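Arsenite methyltransferase (PDB 5EVJ) transfers methyl groups from S-adenosylmethionine to trivalent arsenic, probably giving mono-, di- and trimethylated arsenicals in thiol-dependent steps. Local coordinates at residues P64-E69 / L121-S126; F274-Q279 / T324-G329. The protein carries 15 engineered substitutions. All coordinates share one frame; numbering follows the deposited sequence.

Following the chain from the N terminus, helix 65-69 comes first and pairs with helix 118-126 in contact 1. This closes a loop of 51 residues that holds strand 86-90, helix 96-104 and strand 110-115, the first part of the Rossmann-like methyltransferase fold. The chain then completes the seven-stranded sheet. Contact 2 opens at the end of strand 266-274 and closes on helix 322-329, with 44 mostly strand and loop residues between. The two loops follow in series and neither nest nor cross. The centres of contact 1 and contact 2 are about 36 Å apart, on opposite sides of the chain's centre. Contact 1 ties an N-terminal helix to the sheet domain; contact 2 ties that sheet to the C-terminal part.

Contact 1: residues P64-E69 / L121-S126; sequences PTEVKE and LEVAIS
A helix of the Rossmann-like methyltransferase domain, 118-126, meets the short N-terminal helix 65-69 here, through V123 on one side and E66 and V67 on the other. The touching surface is small, and V123 gives the largest share. Both methyls of V123 face the E66 carboxylate, with OE1 of E66 3.6 Å from CG1 of V123 and OE2 of E66 4.1 Å from CG2 of V123. E66 has CG anti to its own N (chi1 -168°) and an extended chain, which carries the acid across the valine. OE2 of E66 also forms a salt bridge with K70, so the charge has a mate on its own side. V67 and V123 lie alongside, their side chains running in opposite senses; CG2 of V67 lies 4.1 Å from V123 CG1. The nearest CA atoms are those of V67 and A124, 6.6 Å apart. On helix 118-126, OG of S126 gives a bond to E122 O (3.2 Å), which also accepts S126 N. Around the contact, H127 touches the side chains of E66 and V67, and A124 packs on F145 of strand 143-147. The O of V67 bonds to OG of S94, between G93 and G95 of a probable glycine-rich loop. Helix 118-126, followed by helix 128-135, lies in the connection between parallel strands 110-115 and 143-147, a beta-alpha-beta crossover of the class I methyltransferase fold.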
ATOM      1  N   PRO A  64     -13.751  -8.227 -15.537  1.00 47.26           N
ATOM      2  CA  PRO A  64     -14.158  -7.910 -16.909  1.00 43.08           C
ATOM      3  C   PRO A  64     -13.004  -7.330 -17.688  1.00 47.05           C
ATOM      4  O   PRO A  64     -12.446  -6.293 -17.299  1.00 50.39           O
ATOM      5  CB  PRO A  64     -15.207  -6.800 -16.730  1.00 38.53           C
ATOM      6  CG  PRO A  64     -15.687  -6.938 -15.332  1.00 40.26           C
ATOM      7  CD  PRO A  64     -14.576  -7.531 -14.529  1.00 43.60           C
ATOM      8  N   THR A  65     -12.665  -7.988 -18.790  1.00 45.27           N
ATOM      9  CA  THR A  65     -11.649  -7.528 -19.728  1.00 48.32           C
ATOM     10  C   THR A  65     -11.554  -5.989 -19.851  1.00 49.91           C
ATOM     11  O   THR A  65     -10.451  -5.402 -19.834  1.00 52.80           O
ATOM     12  CB  THR A  65     -11.926  -8.138 -21.126  1.00 51.24           C
ATOM     13  OG1 THR A  65     -11.768  -9.565 -21.062  1.00 56.29           O
ATOM     14  CG2 THR A  65     -10.930  -7.606 -22.127  1.00 51.66           C
ATOM     15  N   GLU A  66     -12.706  -5.341 -19.979  1.00 44.84           N
ATOM     16  CA  GLU A  66     -12.731  -3.908 -20.223  1.00 43.39           C
ATOM     17  C   GLU A  66     -12.274  -3.176 -18.963  1.00 46.64           C
ATOM     18  O   GLU A  66     -11.706  -2.089 -19.034  1.00 41.50           O
ATOM     19  CB  GLU A  66     -14.148  -3.450 -20.583  1.00 44.12           C
ATOM     20  CG  GLU A  66     -14.153  -2.027 -21.123  1.00 57.24           C
ATOM     21  CD  GLU A  66     -15.462  -1.281 -20.910  1.00 64.29           C
ATOM     22  OE1 GLU A  66     -16.266  -1.677 -20.032  1.00 76.57           O
ATOM     23  OE2 GLU A  66     -15.682  -0.278 -21.622  1.00 63.49           O
ATOM     24  N   VAL A  67     -12.586  -3.745 -17.802  1.00 41.61           N
ATOM     25  CA  VAL A  67     -12.186  -3.126 -16.561  1.00 42.37           C
ATOM     26  C   VAL A  67     -10.644  -3.109 -16.433  1.00 43.90           C
ATOM     27  O   VAL A  67     -10.062  -2.078 -15.987  1.00 40.72           O
ATOM     28  CB  VAL A  67     -12.885  -3.783 -15.354  1.00 40.72           C
ATOM     29  CG1 VAL A  67     -12.161  -3.398 -14.087  1.00 39.26           C
ATOM     30  CG2 VAL A  67     -14.337  -3.310 -15.278  1.00 41.69           C
ATOM     31  N   LYS A  68     -10.018  -4.223 -16.851  1.00 38.26           N
ATOM     32  CA  LYS A  68      -8.544  -4.373 -16.966  1.00 48.50           C
ATOM     33  C   LYS A  68      -7.897  -3.585 -18.120  1.00 56.34           C
ATOM     34  O   LYS A  68      -6.984  -2.771 -17.898  1.00 56.13           O
ATOM     35  CB  LYS A  68      -8.143  -5.824 -17.195  1.00 40.11           C
ATOM     36  CG  LYS A  68      -8.189  -6.723 -15.978  1.00 40.83           C
ATOM     37  CD  LYS A  68      -7.760  -8.166 -16.332  1.00 39.38           C
ATOM     38  CE  LYS A  68      -8.854  -8.942 -17.077  1.00 38.83           C
ATOM     39  NZ  LYS A  68      -8.378 -10.332 -17.269  1.00 42.71           N
ATOM     40  N   GLU A  69      -8.323  -3.851 -19.354  1.00 59.19           N
ATOM     41  CA  GLU A  69      -7.712  -3.154 -20.492  1.00 66.64           C
ATOM     42  C   GLU A  69      -7.594  -1.641 -20.293  1.00 64.07           C
ATOM     43  O   GLU A  69      -6.688  -1.011 -20.831  1.00 59.19           O
ATOM     44  CB  GLU A  69      -8.480  -3.421 -21.765  1.00 75.59           C
ATOM     45  CG  GLU A  69      -8.044  -4.684 -22.481  1.00 85.70           C
ATOM     46  CD  GLU A  69      -8.937  -4.981 -23.671  1.00 83.51           C
ATOM     47  OE1 GLU A  69     -10.107  -4.518 -23.690  1.00 71.71           O
ATOM     48  OE2 GLU A  69      -8.461  -5.677 -24.586  1.00 88.25           O
ATOM     49  N   LEU A 121     -14.772   6.269 -13.906  1.00 41.77           N
ATOM     50  CA  LEU A 121     -15.816   5.880 -12.942  1.00 46.79           C
ATOM     51  C   LEU A 121     -16.864   4.927 -13.536  1.00 49.30           C
ATOM     52  O   LEU A 121     -17.085   3.792 -13.053  1.00 55.35           O
ATOM     53  CB  LEU A 121     -16.531   7.126 -12.475  1.00 51.44           C
ATOM     54  CG  LEU A 121     -17.086   7.219 -11.070  1.00 64.75           C
ATOM     55  CD1 LEU A 121     -15.929   7.631 -10.141  1.00 67.53           C
ATOM     56  CD2 LEU A 121     -18.270   8.212 -11.057  1.00 67.42           C
ATOM     57  N   GLU A 122     -17.507   5.410 -14.591  1.00 52.61           N
ATOM     58  CA  GLU A 122     -18.669   4.773 -15.196  1.00 49.87           C
ATOM     59  C   GLU A 122     -18.323   3.373 -15.700  1.00 46.48           C
ATOM     60  O   GLU A 122     -19.190   2.477 -15.649  1.00 41.40           O
ATOM     61  CB  GLU A 122     -19.270   5.677 -16.307  1.00 59.49           C
ATOM     62  CG  GLU A 122     -20.695   5.303 -16.733  1.00 62.84           C
ATOM     63  CD  GLU A 122     -21.671   5.174 -15.555  1.00 66.58           C
ATOM     64  OE1 GLU A 122     -21.700   6.069 -14.662  1.00 65.25           O
ATOM     65  OE2 GLU A 122     -22.417   4.171 -15.523  1.00 60.64           O
ATOM     66  N   VAL A 123     -17.070   3.157 -16.142  1.00 41.66           N
ATOM     67  CA  VAL A 123     -16.638   1.775 -16.415  1.00 44.02           C
ATOM     68  C   VAL A 123     -16.628   0.889 -15.138  1.00 47.37           C
ATOM     69  O   VAL A 123     -17.103  -0.258 -15.147  1.00 45.03           O
ATOM     70  CB  VAL A 123     -15.275   1.679 -17.136  1.00 45.74           C
ATOM     71  CG1 VAL A 123     -14.867   0.197 -17.299  1.00 37.08           C
ATOM     72  CG2 VAL A 123     -15.326   2.402 -18.500  1.00 40.45           C
ATOM     73  N   ALA A 124     -16.088   1.421 -14.041  1.00 47.31           N
ATOM     74  CA  ALA A 124     -16.017   0.657 -12.798  1.00 46.07           C
ATOM     75  C   ALA A 124     -17.422   0.332 -12.312  1.00 39.40           C
ATOM     76  O   ALA A 124     -17.669  -0.817 -11.932  1.00 35.09           O
ATOM     77  CB  ALA A 124     -15.245   1.411 -11.725  1.00 46.43           C
ATOM     78  N   ILE A 125     -18.319   1.331 -12.367  1.00 40.06           N
ATOM     79  CA  ILE A 125     -19.721   1.181 -11.943  1.00 38.71           C
ATOM     80  C   ILE A 125     -20.574   0.246 -12.809  1.00 41.02           C
ATOM     81  O   ILE A 125     -21.377  -0.509 -12.260  1.00 43.31           O
ATOM     82  CB  ILE A 125     -20.438   2.533 -11.835  1.00 41.38           C
ATOM     83  CG1 ILE A 125     -19.791   3.399 -10.735  1.00 37.97           C
ATOM     84  CG2 ILE A 125     -21.932   2.323 -11.534  1.00 35.52           C
ATOM     85  CD1 ILE A 125     -19.963   4.891 -10.942  1.00 38.29           C
ATOM     86  N   SER A 126     -20.420   0.291 -14.139  1.00 39.17           N
ATOM     87  CA  SER A 126     -21.323  -0.479 -15.023  1.00 44.42           C
ATOM     88  C   SER A 126     -21.055  -1.961 -14.935  1.00 46.54           C
ATOM     89  O   SER A 126     -21.941  -2.766 -15.175  1.00 45.83           O
ATOM     90  CB  SER A 126     -21.278  -0.039 -16.495  1.00 41.01           C
ATOM     91  OG  SER A 126     -20.003  -0.254 -17.042  1.00 50.63           O
TER

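Contact 2: residues F274-Q279 / T324-G329; sequences FKVPGQ and TASMVG
F274 and M327 bring the two backbones together, with CA atoms 6.7 Å apart, while V276 and S326 lie nearly as close at 7.0 Å. Segment 274-279 leaves the end of strand 266-274 and folds into a type II beta turn at V276-Q279, closed by Q279 N to V276 O (2.9 Å). G278 takes the positive phi of that turn. Segment 324-329 belongs to helix 322-329. F274 and M327 carry most of the packing. CB of M327 stands over the centre of the F274 ring, 4.1 Å from the centroid and 9° off the normal, a CH-pi contact. CG of M327 reaches CD2 of F274 at 3.8 Å. The methionine has CG anti to its carbonyl carbon (chi1 -60°) and an extended chain beyond it, which carries SD out past the CD2 edge of the ring. SD lies 4.8 Å from the ring centroid and 46° off the normal, an oblique Met-aromatic contact. CE1 of F274 comes 3.6 Å from O of M327, an oxygen that is hydrogen-bonded to OG of S331. Replacing F274 by an alanine would probably leave M327 CB without the ring face and SD without its aromatic neighbour, and open a gap beside the helix. At the turn, the V276 methyls rest loosely against S326. CB of Q279 sits 3.5 Å from OG of S326. These two side chains do not bond each other; OE1 of E330 bonds both NE2 of Q279 and OG of S326. OG of S326 also bonds to G322 O. Across the two segments the contact is therefore mainly van der Waals and aromatic. Polar links run through R343, which bonds Q279 O and weakly S326 OG, and through the shared carboxylate of E330, which is likely to hold the turn and the helix in step.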
ATOM      1  N   PHE A 274       1.923   1.722   8.188  1.00 18.95           N
ATOM      2  CA  PHE A 274       1.023   1.293   9.208  1.00 18.31           C
ATOM      3  C   PHE A 274       0.728   2.397  10.094  1.00 20.53           C
ATOM      4  O   PHE A 274       1.644   3.232  10.385  1.00 21.31           O
ATOM      5  CB  PHE A 274       1.638   0.191  10.056  1.00 15.37           C
ATOM      6  CG  PHE A 274       1.591  -1.133   9.393  1.00 16.06           C
ATOM      7  CD1 PHE A 274       0.476  -1.987   9.577  1.00 15.54           C
ATOM      8  CD2 PHE A 274       2.623  -1.534   8.544  1.00 14.05           C
ATOM      9  CE1 PHE A 274       0.419  -3.225   8.943  1.00 17.61           C
ATOM     10  CE2 PHE A 274       2.579  -2.772   7.934  1.00 15.48           C
ATOM     11  CZ  PHE A 274       1.484  -3.654   8.117  1.00 16.33           C
ATOM     12  N   LYS A 275      -0.510   2.342  10.623  1.00 18.55           N
ATOM     13  CA  LYS A 275      -0.941   3.321  11.587  1.00 17.93           C
ATOM     14  C   LYS A 275      -1.192   2.661  12.946  1.00 15.88           C
ATOM     15  O   LYS A 275      -2.125   1.940  13.117  1.00 16.22           O
ATOM     16  CB  LYS A 275      -2.178   4.074  11.048  1.00 16.77           C
ATOM     17  CG  LYS A 275      -2.848   4.918  12.111  1.00 16.23           C
ATOM     18  CD  LYS A 275      -3.881   5.897  11.551  1.00 16.79           C
ATOM     19  CE  LYS A 275      -4.745   6.611  12.665  1.00 17.71           C
ATOM     20  NZ  LYS A 275      -5.802   7.527  11.996  1.00 18.42           N
ATOM     21  N   VAL A 276      -0.383   2.947  13.922  1.00 16.95           N
ATOM     22  CA  VAL A 276      -0.625   2.360  15.253  1.00 20.03           C
ATOM     23  C   VAL A 276      -0.345   3.447  16.257  1.00 20.25           C
ATOM     24  O   VAL A 276       0.764   3.562  16.796  1.00 24.67           O
ATOM     25  CB  VAL A 276       0.225   1.075  15.494  1.00 18.25           C
ATOM     26  CG1 VAL A 276      -0.218   0.434  16.779  1.00 19.83           C
ATOM     27  CG2 VAL A 276       0.110   0.112  14.314  1.00 16.64           C
ATOM     28  N   PRO A 277      -1.334   4.301  16.470  1.00 21.90           N
ATOM     29  CA  PRO A 277      -1.075   5.567  17.181  1.00 24.89           C
ATOM     30  C   PRO A 277      -0.325   5.388  18.476  1.00 23.41           C
ATOM     31  O   PRO A 277      -0.673   4.549  19.298  1.00 24.63           O
ATOM     32  CB  PRO A 277      -2.511   6.153  17.425  1.00 24.43           C
ATOM     33  CG  PRO A 277      -3.304   5.611  16.243  1.00 23.96           C
ATOM     34  CD  PRO A 277      -2.753   4.181  16.057  1.00 24.98           C
ATOM     35  N   GLY A 278       0.689   6.220  18.670  1.00 28.42           N
ATOM     36  CA  GLY A 278       1.493   6.207  19.919  1.00 23.29           C
ATOM     37  C   GLY A 278       2.580   5.131  19.928  1.00 23.93           C
ATOM     38  O   GLY A 278       3.369   5.126  20.848  1.00 22.12           O
ATOM     39  N   GLN A 279       2.675   4.279  18.898  1.00 21.44           N
ATOM     40  CA  GLN A 279       3.548   3.106  18.974  1.00 23.50           C
ATOM     41  C   GLN A 279       4.718   3.104  18.003  1.00 24.03           C
ATOM     42  O   GLN A 279       5.691   2.400  18.268  1.00 26.30           O
ATOM     43  CB  GLN A 279       2.735   1.810  18.699  1.00 22.14           C
ATOM     44  CG  GLN A 279       1.588   1.542  19.696  1.00 21.67           C
ATOM     45  CD  GLN A 279       2.135   1.094  21.064  1.00 24.94           C
ATOM     46  OE1 GLN A 279       2.380   1.922  21.894  1.00 29.49           O
ATOM     47  NE2 GLN A 279       2.433  -0.212  21.251  1.00 25.60           N
ATOM     48  N   THR A 324       7.984  -3.516  14.501  1.00 17.92           N
ATOM     49  CA  THR A 324       7.612  -4.730  13.847  1.00 17.59           C
ATOM     50  C   THR A 324       6.585  -5.466  14.735  1.00 17.54           C
ATOM     51  O   THR A 324       5.621  -5.984  14.197  1.00 18.77           O
ATOM     52  CB  THR A 324       8.868  -5.623  13.683  1.00 17.01           C
ATOM     53  OG1 THR A 324       9.720  -5.005  12.691  1.00 17.27           O
ATOM     54  CG2 THR A 324       8.416  -7.018  13.201  1.00 14.61           C
ATOM     55  N   ALA A 325       6.793  -5.515  16.057  1.00 16.73           N
ATOM     56  CA  ALA A 325       5.795  -6.194  16.922  1.00 19.78           C
ATOM     57  C   ALA A 325       4.400  -5.517  16.774  1.00 20.47           C
ATOM     58  O   ALA A 325       3.364  -6.171  16.815  1.00 23.49           O
ATOM     59  CB  ALA A 325       6.231  -6.238  18.398  1.00 17.36           C
ATOM     60  N   SER A 326       4.391  -4.203  16.615  1.00 20.33           N
ATOM     61  CA  SER A 326       3.155  -3.447  16.450  1.00 19.86           C
ATOM     62  C   SER A 326       2.550  -3.779  15.090  1.00 20.48           C
ATOM     63  O   SER A 326       1.318  -3.924  14.971  1.00 23.41           O
ATOM     64  CB  SER A 326       3.430  -1.892  16.537  1.00 17.63           C
ATOM     65  OG  SER A 326       3.684  -1.502  17.885  1.00 20.56           O
ATOM     66  N   MET A 327       3.384  -3.813  14.055  1.00 16.97           N
ATOM     67  CA  MET A 327       2.868  -4.040  12.730  1.00 17.58           C
ATOM     68  C   MET A 327       2.191  -5.400  12.451  1.00 19.82           C
ATOM     69  O   MET A 327       1.335  -5.510  11.526  1.00 15.76           O
ATOM     70  CB  MET A 327       3.971  -3.840  11.690  1.00 19.30           C
ATOM     71  CG  MET A 327       4.559  -2.411  11.713  1.00 19.62           C
ATOM     72  SD  MET A 327       5.953  -2.097  10.591  1.00 23.58           S
ATOM     73  CE  MET A 327       6.332  -0.376  10.996  1.00 17.77           C
ATOM     74  N   VAL A 328       2.664  -6.448  13.156  1.00 19.10           N
ATOM     75  CA  VAL A 328       2.154  -7.785  12.941  1.00 17.64           C
ATOM     76  C   VAL A 328       1.280  -8.109  14.131  1.00 18.06           C
ATOM     77  O   VAL A 328       0.381  -8.905  14.009  1.00 16.45           O
ATOM     78  CB  VAL A 328       3.270  -8.861  12.788  1.00 18.01           C
ATOM     79  CG1 VAL A 328       4.205  -8.430  11.658  1.00 16.93           C
ATOM     80  CG2 VAL A 328       3.991  -9.152  14.125  1.00 16.00           C
ATOM     81  N   GLY A 329       1.474  -7.449  15.273  1.00 18.07           N
ATOM     82  CA  GLY A 329       0.636  -7.917  16.365  1.00 19.54           C
ATOM     83  C   GLY A 329      -0.354  -6.941  16.962  1.00 22.72           C
ATOM     84  O   GLY A 329      -0.895  -7.243  18.029  1.00 20.87           O
TER